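Local coordinates for cobalamin biosynthesis protein CobN (Mycobacterium tuberculosis, PDB 7C6O) that probably inserts cobalt into the corrin ring during cobalamin biosynthesis, as the large, catalytic subunit of an ATP-dependent cobaltochelatase, at residues P447-A452 against E492-A497; A719-R724 against P734-A739; T937-G942 against R1049-I1054. One frame throughout, in Å; residues are numbered along the deposited sequence. Where two conformers were deposited one is given.

Interaction 1: P447-A452 against E492-A497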
loop_
_atom_site.group_PDB
_atom_site.type_symbol
_atom_site.label_atom_id
_atom_site.label_comp_id
_atom_site.label_asym_id
_atom_site.label_seq_id
_atom_site.Cartn_x
_atom_site.Cartn_y
_atom_site.Cartn_z
ATOM N N PRO A 447 -35.587 -4.888 -7.579
ATOM C CA PRO A 447 -34.405 -4.038 -7.429
ATOM C C PRO A 447 -34.708 -2.845 -6.538
ATOM O O PRO A 447 -35.833 -2.344 -6.476
ATOM C CB PRO A 447 -34.112 -3.597 -8.869
ATOM C CG PRO A 447 -35.449 -3.506 -9.482
ATOM C CD PRO A 447 -36.293 -4.586 -8.842
ATOM N N ILE A 448 -33.676 -2.401 -5.822
ATOM C CA ILE A 448 -33.831 -1.272 -4.916
ATOM C C ILE A 448 -34.036 0.000 -5.726
ATOM O O ILE A 448 -33.437 0.184 -6.795
ATOM C CB ILE A 448 -32.613 -1.164 -3.983
ATOM C CG1 ILE A 448 -32.598 -2.337 -3.003
ATOM C CG2 ILE A 448 -32.611 0.159 -3.225
ATOM C CD1 ILE A 448 -31.797 -3.524 -3.474
ATOM N N ARG A 449 -34.908 0.878 -5.233
ATOM C CA ARG A 449 -35.233 2.127 -5.910
ATOM C C ARG A 449 -35.086 3.273 -4.921
ATOM O O ARG A 449 -35.746 3.281 -3.875
ATOM C CB ARG A 449 -36.650 2.079 -6.490
ATOM C CG ARG A 449 -36.969 0.763 -7.189
ATOM C CD ARG A 449 -38.406 0.704 -7.664
ATOM N NE ARG A 449 -38.614 1.503 -8.864
ATOM C CZ ARG A 449 -38.488 1.036 -10.101
ATOM N NH1 ARG A 449 -38.158 -0.231 -10.304
ATOM N NH2 ARG A 449 -38.696 1.836 -11.136
ATOM N N VAL A 450 -34.216 4.227 -5.243
ATOM C CA VAL A 450 -34.009 5.427 -4.438
ATOM C C VAL A 450 -34.672 6.594 -5.152
ATOM O O VAL A 450 -34.388 6.849 -6.329
ATOM C CB VAL A 450 -32.512 5.707 -4.208
ATOM C CG1 VAL A 450 -32.327 7.021 -3.459
ATOM C CG2 VAL A 450 -31.865 4.561 -3.448
ATOM N N SER A 451 -35.553 7.301 -4.447
ATOM C CA SER A 451 -36.252 8.422 -5.054
ATOM C C SER A 451 -35.275 9.550 -5.360
ATOM O O SER A 451 -34.343 9.812 -4.594
ATOM C CB SER A 451 -37.370 8.924 -4.139
ATOM O OG SER A 451 -36.948 10.026 -3.359
ATOM N N ALA A 452 -35.490 10.212 -6.500
ATOM C CA ALA A 452 -34.628 11.324 -6.887
ATOM C C ALA A 452 -34.666 12.446 -5.860
ATOM O O ALA A 452 -33.658 13.130 -5.651
ATOM C CB ALA A 452 -35.038 11.852 -8.262
ATOM N N GLU A 492 -36.256 7.641 -10.300
ATOM C CA GLU A 492 -35.816 6.726 -9.256
ATOM C C GLU A 492 -34.524 6.076 -9.718
ATOM O O GLU A 492 -34.450 5.586 -10.848
ATOM C CB GLU A 492 -36.867 5.648 -8.961
ATOM C CG GLU A 492 -38.056 6.112 -8.142
ATOM C CD GLU A 492 -39.075 5.006 -7.934
ATOM O OE1 GLU A 492 -39.322 4.239 -8.889
ATOM O OE2 GLU A 492 -39.620 4.898 -6.815
ATOM N N ILE A 493 -33.511 6.078 -8.858
ATOM C CA ILE A 493 -32.249 5.412 -9.157
ATOM C C ILE A 493 -32.388 3.946 -8.770
ATOM O O ILE A 493 -32.652 3.624 -7.606
ATOM C CB ILE A 493 -31.076 6.076 -8.422
ATOM C CG1 ILE A 493 -30.971 7.550 -8.821
ATOM C CG2 ILE A 493 -29.776 5.355 -8.741
ATOM C CD1 ILE A 493 -29.902 8.318 -8.069
ATOM N N VAL A 494 -32.219 3.059 -9.749
ATOM C CA VAL A 494 -32.431 1.629 -9.558
ATOM C C VAL A 494 -31.105 0.973 -9.203
ATOM O O VAL A 494 -30.107 1.137 -9.916
ATOM C CB VAL A 494 -33.042 0.992 -10.818
ATOM C CG1 VAL A 494 -33.341 -0.478 -10.580
ATOM C CG2 VAL A 494 -34.303 1.737 -11.228
ATOM N N ILE A 495 -31.097 0.219 -8.106
ATOM C CA ILE A 495 -29.888 -0.400 -7.576
ATOM C C ILE A 495 -30.115 -1.903 -7.509
ATOM O O ILE A 495 -30.974 -2.373 -6.752
ATOM C CB ILE A 495 -29.520 0.161 -6.194
ATOM C CG1 ILE A 495 -29.278 1.671 -6.283
ATOM C CG2 ILE A 495 -28.296 -0.556 -5.641
ATOM C CD1 ILE A 495 -29.359 2.373 -4.953
ATOM N N ALA A 496 -29.349 -2.651 -8.296
ATOM C CA ALA A 496 -29.414 -4.104 -8.258
ATOM C C ALA A 496 -28.639 -4.620 -7.053
ATOM O O ALA A 496 -27.494 -4.221 -6.822
ATOM C CB ALA A 496 -28.851 -4.699 -9.549
ATOM N N ALA A 497 -29.267 -5.504 -6.283
ATOM C CA ALA A 497 -28.628 -6.081 -5.109
ATOM C C ALA A 497 -29.392 -7.328 -4.699
ATOM O O ALA A 497 -30.592 -7.452 -4.961
ATOM C CB ALA A 497 -28.568 -5.086 -3.944
#
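Ile448 O is held by two groups of the facing strand: the amide Ile495 N donates at 2.7 Å, and the CA-H of Val494 adds a longer contact at 3.3 Å from Val494 CA. Ile448 N returns a bond to Ile495 O, and two residues along Val450 and Ile493 exchange a second reciprocal pair, with Val450 N 2.9 Å from Ile493 O. Between these hydrogen-bonded pairs lies the non-hydrogen-bonded pair Arg449 and Val494, whose side chains share a face with Glu492. Arg449 reaches diagonally to Glu492, and NE meets OE1 at 2.8 Å in a nearly straight salt bridge (169°). The carboxylate oxygen lies in the guanidinium plane, yet the guanidinium meets the carboxylate from above, the two planes being 56° apart. A bend at chi3 (76°) turns the arginine head over, so that Val494 CG2 lies under the rim of one face. Asp484 appears to pair with the same arginine through NH2, though that nitrogen is less certainly placed. On the opposite face Ile448, Val450, Ile493 and Ile495 present apolar side chains: Val450 CG2 touches Ile495 CD1 at 3.7 Å, while Ile448 CD1 rests on Ala497 CB. Trp538 and Ala534 of helix 530-539 cover this side. Strand 448-451 pairs antiparallel with one end of strand 492-500 in a mixed sheet whose apolar face packs on that helix, the other bearing the Arg449-Glu492 pair beside Val494.

Interaction 2: A719-R724 against P734-A739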
loop_
_atom_site.group_PDB
_atom_site.type_symbol
_atom_site.label_atom_id
_atom_site.label_comp_id
_atom_site.label_asym_id
_atom_site.label_seq_id
_atom_site.Cartn_x
_atom_site.Cartn_y
_atom_site.Cartn_z
ATOM N N ALA A 719 7.991 -24.580 -0.502
ATOM C CA ALA A 719 8.220 -23.315 -1.193
ATOM C C ALA A 719 8.716 -22.242 -0.232
ATOM O O ALA A 719 9.613 -21.459 -0.570
ATOM C CB ALA A 719 6.941 -22.857 -1.892
ATOM N N ILE A 720 8.148 -22.194 0.974
ATOM C CA ILE A 720 8.566 -21.196 1.955
ATOM C C ILE A 720 10.016 -21.426 2.367
ATOM O O ILE A 720 10.804 -20.479 2.476
ATOM C CB ILE A 720 7.617 -21.219 3.169
ATOM C CG1 ILE A 720 6.238 -20.680 2.771
ATOM C CG2 ILE A 720 8.202 -20.424 4.329
ATOM C CD1 ILE A 720 5.164 -20.904 3.811
ATOM N N LEU A 721 10.393 -22.687 2.583
ATOM C CA LEU A 721 11.728 -23.018 3.064
ATOM C C LEU A 721 12.809 -22.884 2.001
ATOM O O LEU A 721 13.995 -22.931 2.345
ATOM C CB LEU A 721 11.752 -24.445 3.617
ATOM C CG LEU A 721 10.928 -24.712 4.875
ATOM C CD1 LEU A 721 11.046 -26.175 5.279
ATOM C CD2 LEU A 721 11.377 -23.793 6.003
ATOM N N ARG A 722 12.441 -22.734 0.725
ATOM C CA ARG A 722 13.461 -22.649 -0.315
ATOM C C ARG A 722 14.277 -21.368 -0.199
ATOM O O ARG A 722 15.459 -21.350 -0.564
ATOM C CB ARG A 722 12.818 -22.743 -1.699
ATOM C CG ARG A 722 13.827 -22.940 -2.820
ATOM C CD ARG A 722 13.193 -22.811 -4.193
ATOM N NE ARG A 722 12.312 -23.930 -4.518
ATOM C CZ ARG A 722 11.677 -24.057 -5.678
ATOM N NH1 ARG A 722 11.828 -23.134 -6.621
ATOM N NH2 ARG A 722 10.893 -25.103 -5.900
ATOM N N ALA A 723 13.679 -20.301 0.314
ATOM C CA ALA A 723 14.360 -19.019 0.385
ATOM C C ALA A 723 15.235 -18.927 1.627
ATOM O O ALA A 723 14.975 -19.573 2.648
ATOM C CB ALA A 723 13.347 -17.875 0.395
ATOM N N ARG A 724 16.293 -18.127 1.526
ATOM C CA ARG A 724 17.042 -17.755 2.716
ATOM C C ARG A 724 16.157 -16.883 3.601
ATOM O O ARG A 724 15.479 -15.969 3.118
ATOM C CB ARG A 724 18.343 -17.041 2.330
ATOM C CG ARG A 724 18.398 -15.543 2.612
ATOM C CD ARG A 724 17.893 -14.717 1.436
ATOM N NE ARG A 724 17.752 -13.307 1.795
ATOM C CZ ARG A 724 16.588 -12.703 2.014
ATOM N NH1 ARG A 724 15.454 -13.381 1.894
ATOM N NH2 ARG A 724 16.558 -11.420 2.343
ATOM N N PRO A 734 19.279 -20.759 6.523
ATOM C CA PRO A 734 19.426 -20.758 5.066
ATOM C C PRO A 734 18.218 -21.416 4.408
ATOM O O PRO A 734 17.317 -21.926 5.072
ATOM C CB PRO A 734 20.695 -21.583 4.852
ATOM C CG PRO A 734 20.655 -22.579 5.967
ATOM C CD PRO A 734 20.020 -21.871 7.148
ATOM N N GLY A 735 18.212 -21.394 3.078
ATOM C CA GLY A 735 17.246 -22.185 2.345
ATOM C C GLY A 735 17.477 -23.669 2.558
ATOM O O GLY A 735 18.594 -24.118 2.817
ATOM N N LEU A 736 16.394 -24.441 2.458
ATOM C CA LEU A 736 16.491 -25.878 2.692
ATOM C C LEU A 736 17.430 -26.536 1.687
ATOM O O LEU A 736 18.278 -27.357 2.057
ATOM C CB LEU A 736 15.105 -26.517 2.621
ATOM C CG LEU A 736 14.774 -27.654 3.596
ATOM C CD1 LEU A 736 13.766 -28.584 2.959
ATOM C CD2 LEU A 736 16.003 -28.424 4.068
ATOM N N ARG A 737 17.294 -26.188 0.406
ATOM C CA ARG A 737 18.163 -26.779 -0.605
ATOM C C ARG A 737 19.570 -26.198 -0.540
ATOM O O ARG A 737 20.531 -26.862 -0.945
ATOM C CB ARG A 737 17.551 -26.592 -1.995
ATOM C CG ARG A 737 16.118 -27.108 -2.085
ATOM C CD ARG A 737 15.617 -27.213 -3.521
ATOM N NE ARG A 737 15.800 -25.976 -4.276
ATOM C CZ ARG A 737 15.216 -25.721 -5.442
ATOM N NH1 ARG A 737 14.394 -26.610 -5.989
ATOM N NH2 ARG A 737 15.448 -24.572 -6.062
ATOM N N GLN A 738 19.712 -24.970 -0.033
ATOM C CA GLN A 738 21.040 -24.432 0.249
ATOM C C GLN A 738 21.745 -25.261 1.316
ATOM O O GLN A 738 22.904 -25.658 1.149
ATOM C CB GLN A 738 20.936 -22.974 0.694
ATOM C CG GLN A 738 20.856 -21.967 -0.436
ATOM C CD GLN A 738 20.741 -20.541 0.070
ATOM O OE1 GLN A 738 20.376 -20.309 1.224
ATOM N NE2 GLN A 738 21.055 -19.578 -0.791
ATOM N N ALA A 739 21.053 -25.529 2.427
ATOM C CA ALA A 739 21.613 -26.373 3.475
ATOM C C ALA A 739 21.896 -27.784 2.980
ATOM O O ALA A 739 22.695 -28.497 3.597
ATOM C CB ALA A 739 20.668 -26.420 4.676
HETATM O O HOH W 1 14.415 -21.997 5.046
HETATM O O HOH W 2 17.085 -23.509 -0.807
#
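Leu736 N donates to Leu721 O at 2.8 Å, the one direct hydrogen bond between these segments, and the CB atoms of the two leucines lie against each other. Just before it in the chain, the CA of Gly735 sits among three successive carbonyl oxygens, those of Leu721, Arg722 and Ala723, the nearest being Leu721 O at 3.3 Å from Gly735 CA. The intervening loop returns the chain so that the end of helix 710-722 meets the start of the short, weakly bonded helical turn 736-739 backbone to backbone. A water extends this, donating to Arg722 O at 2.7 Å and accepting from Gln738 N. Further out, the guanidinium groups of Arg722 and Arg737 stack flat, with centres 3.9 Å apart and planes within 8°; Arg722 NE lies over the centre of the Arg737 group. Bends at chi3 in both arginines bring the two heads face to face. Acidic neighbours gather round the pair: Glu744, Glu757 and Asp694 form salt bridges with Arg737, which probably offset the stacked charge, while Arg722 NH1 donates to the carbonyl of Asp694. Gln738 turns back within its own segment, where OE1 accepts from Gly735 N at 3.0 Å.

Interaction 3: T937-G942 against R1049-I1054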
loop_
_atom_site.group_PDB
_atom_site.type_symbol
_atom_site.label_atom_id
_atom_site.label_comp_id
_atom_site.label_asym_id
_atom_site.label_seq_id
_atom_site.Cartn_x
_atom_site.Cartn_y
_atom_site.Cartn_z
ATOM N N THR A 937 14.318 7.539 -16.393
ATOM C CA THR A 937 12.975 8.101 -16.343
ATOM C C THR A 937 12.106 7.165 -15.517
ATOM O O THR A 937 12.069 5.958 -15.776
ATOM C CB THR A 937 12.385 8.281 -17.745
ATOM O OG1 THR A 937 13.117 9.296 -18.444
ATOM C CG2 THR A 937 10.924 8.692 -17.661
ATOM N N VAL A 938 11.426 7.717 -14.517
ATOM C CA VAL A 938 10.677 6.933 -13.540
ATOM C C VAL A 938 9.197 7.229 -13.711
ATOM O O VAL A 938 8.776 8.389 -13.638
ATOM C CB VAL A 938 11.123 7.240 -12.103
ATOM C CG1 VAL A 938 10.281 6.451 -11.108
ATOM C CG2 VAL A 938 12.599 6.931 -11.924
ATOM N N ARG A 939 8.407 6.180 -13.924
ATOM C CA ARG A 939 6.955 6.265 -13.817
ATOM C C ARG A 939 6.553 5.700 -12.460
ATOM O O ARG A 939 6.662 4.492 -12.226
ATOM C CB ARG A 939 6.267 5.511 -14.955
ATOM C CG ARG A 939 4.758 5.370 -14.775
ATOM C CD ARG A 939 4.063 6.720 -14.565
ATOM N NE ARG A 939 2.628 6.546 -14.344
ATOM C CZ ARG A 939 1.740 6.370 -15.319
ATOM N NH1 ARG A 939 2.135 6.362 -16.585
ATOM N NH2 ARG A 939 0.454 6.209 -15.029
ATOM N N ILE A 940 6.110 6.574 -11.562
ATOM C CA ILE A 940 5.585 6.152 -10.270
ATOM C C ILE A 940 4.081 5.974 -10.405
ATOM O O ILE A 940 3.435 6.587 -11.261
ATOM C CB ILE A 940 5.928 7.160 -9.150
ATOM C CG1 ILE A 940 5.322 8.533 -9.453
ATOM C CG2 ILE A 940 7.441 7.259 -8.947
ATOM C CD1 ILE A 940 5.541 9.560 -8.353
ATOM N N SER A 941 3.517 5.115 -9.565
ATOM C CA SER A 941 2.072 4.988 -9.523
ATOM C C SER A 941 1.482 6.093 -8.653
ATOM O O SER A 941 2.194 6.834 -7.969
ATOM C CB SER A 941 1.669 3.614 -8.991
ATOM O OG SER A 941 2.096 3.442 -7.652
ATOM N N GLY A 942 0.155 6.210 -8.695
ATOM C CA GLY A 942 -0.515 7.136 -7.799
ATOM C C GLY A 942 -0.309 6.778 -6.340
ATOM O O GLY A 942 -0.106 7.656 -5.497
ATOM N N ARG A 1049 9.955 14.259 -24.349
ATOM C CA ARG A 1049 11.392 14.413 -24.552
ATOM C C ARG A 1049 12.169 13.290 -23.875
ATOM O O ARG A 1049 13.103 12.734 -24.464
ATOM C CB ARG A 1049 11.858 15.776 -24.038
ATOM C CG ARG A 1049 11.269 16.954 -24.798
ATOM C CD ARG A 1049 11.842 18.280 -24.325
ATOM N NE ARG A 1049 13.201 18.485 -24.811
ATOM C CZ ARG A 1049 13.495 18.975 -26.011
ATOM N NH1 ARG A 1049 12.523 19.308 -26.849
ATOM N NH2 ARG A 1049 14.761 19.129 -26.376
ATOM N N GLN A 1050 11.793 12.935 -22.643
ATOM C CA GLN A 1050 12.521 11.897 -21.921
ATOM C C GLN A 1050 12.172 10.501 -22.428
ATOM O O GLN A 1050 13.054 9.641 -22.523
ATOM C CB GLN A 1050 12.252 12.003 -20.417
ATOM C CG GLN A 1050 12.403 13.406 -19.834
ATOM C CD GLN A 1050 13.674 14.114 -20.279
ATOM O OE1 GLN A 1050 14.726 13.493 -20.444
ATOM N NE2 GLN A 1050 13.579 15.426 -20.475
ATOM N N TYR A 1051 10.900 10.249 -22.752
ATOM C CA TYR A 1051 10.531 8.924 -23.246
ATOM C C TYR A 1051 11.183 8.623 -24.587
ATOM O O TYR A 1051 11.515 7.465 -24.864
ATOM C CB TYR A 1051 9.010 8.789 -23.349
ATOM C CG TYR A 1051 8.356 8.314 -22.071
ATOM C CD1 TYR A 1051 8.569 8.985 -20.874
ATOM C CD2 TYR A 1051 7.522 7.199 -22.059
ATOM C CE1 TYR A 1051 7.979 8.562 -19.699
ATOM C CE2 TYR A 1051 6.922 6.767 -20.883
ATOM C CZ TYR A 1051 7.157 7.457 -19.706
ATOM O OH TYR A 1051 6.574 7.052 -18.524
ATOM N N ARG A 1052 11.392 9.644 -25.426
ATOM C CA ARG A 1052 12.079 9.417 -26.692
ATOM C C ARG A 1052 13.492 8.887 -26.491
ATOM O O ARG A 1052 14.031 8.238 -27.394
ATOM C CB ARG A 1052 12.119 10.705 -27.525
ATOM C CG ARG A 1052 10.816 11.014 -28.250
ATOM C CD ARG A 1052 10.969 12.187 -29.213
ATOM N NE ARG A 1052 9.966 13.221 -28.974
ATOM C CZ ARG A 1052 8.823 13.333 -29.644
ATOM N NH1 ARG A 1052 8.525 12.475 -30.611
ATOM N NH2 ARG A 1052 7.978 14.311 -29.345
ATOM N N ARG A 1053 14.094 9.132 -25.328
ATOM C CA ARG A 1053 15.447 8.676 -25.042
ATOM C C ARG A 1053 15.501 7.299 -24.395
ATOM O O ARG A 1053 16.596 6.741 -24.268
ATOM C CB ARG A 1053 16.163 9.676 -24.129
ATOM C CG ARG A 1053 16.379 11.044 -24.747
ATOM C CD ARG A 1053 17.332 11.868 -23.900
ATOM N NE ARG A 1053 17.614 13.172 -24.494
ATOM C CZ ARG A 1053 17.088 14.315 -24.068
ATOM N NH1 ARG A 1053 16.252 14.320 -23.038
ATOM N NH2 ARG A 1053 17.404 15.454 -24.669
ATOM N N ILE A 1054 14.361 6.745 -23.980
ATOM C CA ILE A 1054 14.368 5.476 -23.260
ATOM C C ILE A 1054 14.888 4.375 -24.171
ATOM O O ILE A 1054 14.307 4.090 -25.226
ATOM C CB ILE A 1054 12.970 5.144 -22.730
ATOM C CG1 ILE A 1054 12.556 6.158 -21.661
ATOM C CG2 ILE A 1054 12.940 3.720 -22.178
ATOM C CD1 ILE A 1054 11.133 5.969 -21.161
HETATM O O HOH W 3 14.780 9.151 -20.519
HETATM O O HOH W 4 4.121 8.429 -17.302
#
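Helix 1044-1051 and the turn that carries the chain on toward strand 1056-1061 pack, through Gln1050, Tyr1051 and Ile1054, on Thr937 of strand 935-940, a parallel member of the same mixed sheet. Thr937 presents its two branches to different partners. With OG1 beside the backbone N (chi1 -67°), the hydroxyl comes within 3.5 Å of Gln1050 CB, while the methyl CG2 is directed to the tyrosine and lies 3.6 Å from Tyr1051 CE1, approaching the ring obliquely. The polar half of the threonine is linked to the helix by a water, which is 2.7 Å from Thr937 OG1 and donates to Gln1050 O, a helix carbonyl. Strands 935-940 and 1056-1061 flank strand 880-885, so the contact belongs to the helix-on-sheet layering of an alpha/beta domain; a type I turn, from Tyr1051 to Ile1054, leads toward the second of these strands. Ile1054 CD1 sits over one face of the Tyr1051 ring, toward its rim and 3.7 Å above its plane, and also nears Thr937 CB. At the far end of the ring, Tyr1051 OH is 3.9 Å from Arg939 CB, and a second water joins that hydroxyl to Arg939 NH1, weakly on the arginine side. Tyr1026 ties the two together once more, for its hydroxyl is hydrogen-bonded to Tyr1051 OH and its ring takes a cation-pi contact from Arg939. Gln1050, bent at chi2, sends its amide away from the strand to Asp981, which also pairs with Arg1049 and Arg1053.

Overall arrangement
The three contacts use separate secondary-structure elements and do not touch; the closest two, interactions 2 and 3, come within about 23 Å of each other at their nearest atoms. Interaction 1 lies farthest from the middle of the chain, is only partly buried, and relies on regular strand pairing with a salt bridge on one face. Interaction 2, also partly buried, lies on the other side of the chain's centre and joins the end of one helix to the start of another through a single direct backbone bond, water and a stack of arginines. Interaction 3 alone is fully buried; there strand and helix meet through side chains and bridging waters, without direct hydrogen bonds. Direct backbone bonding thus gives way to side-chain packing from the first contact to the last.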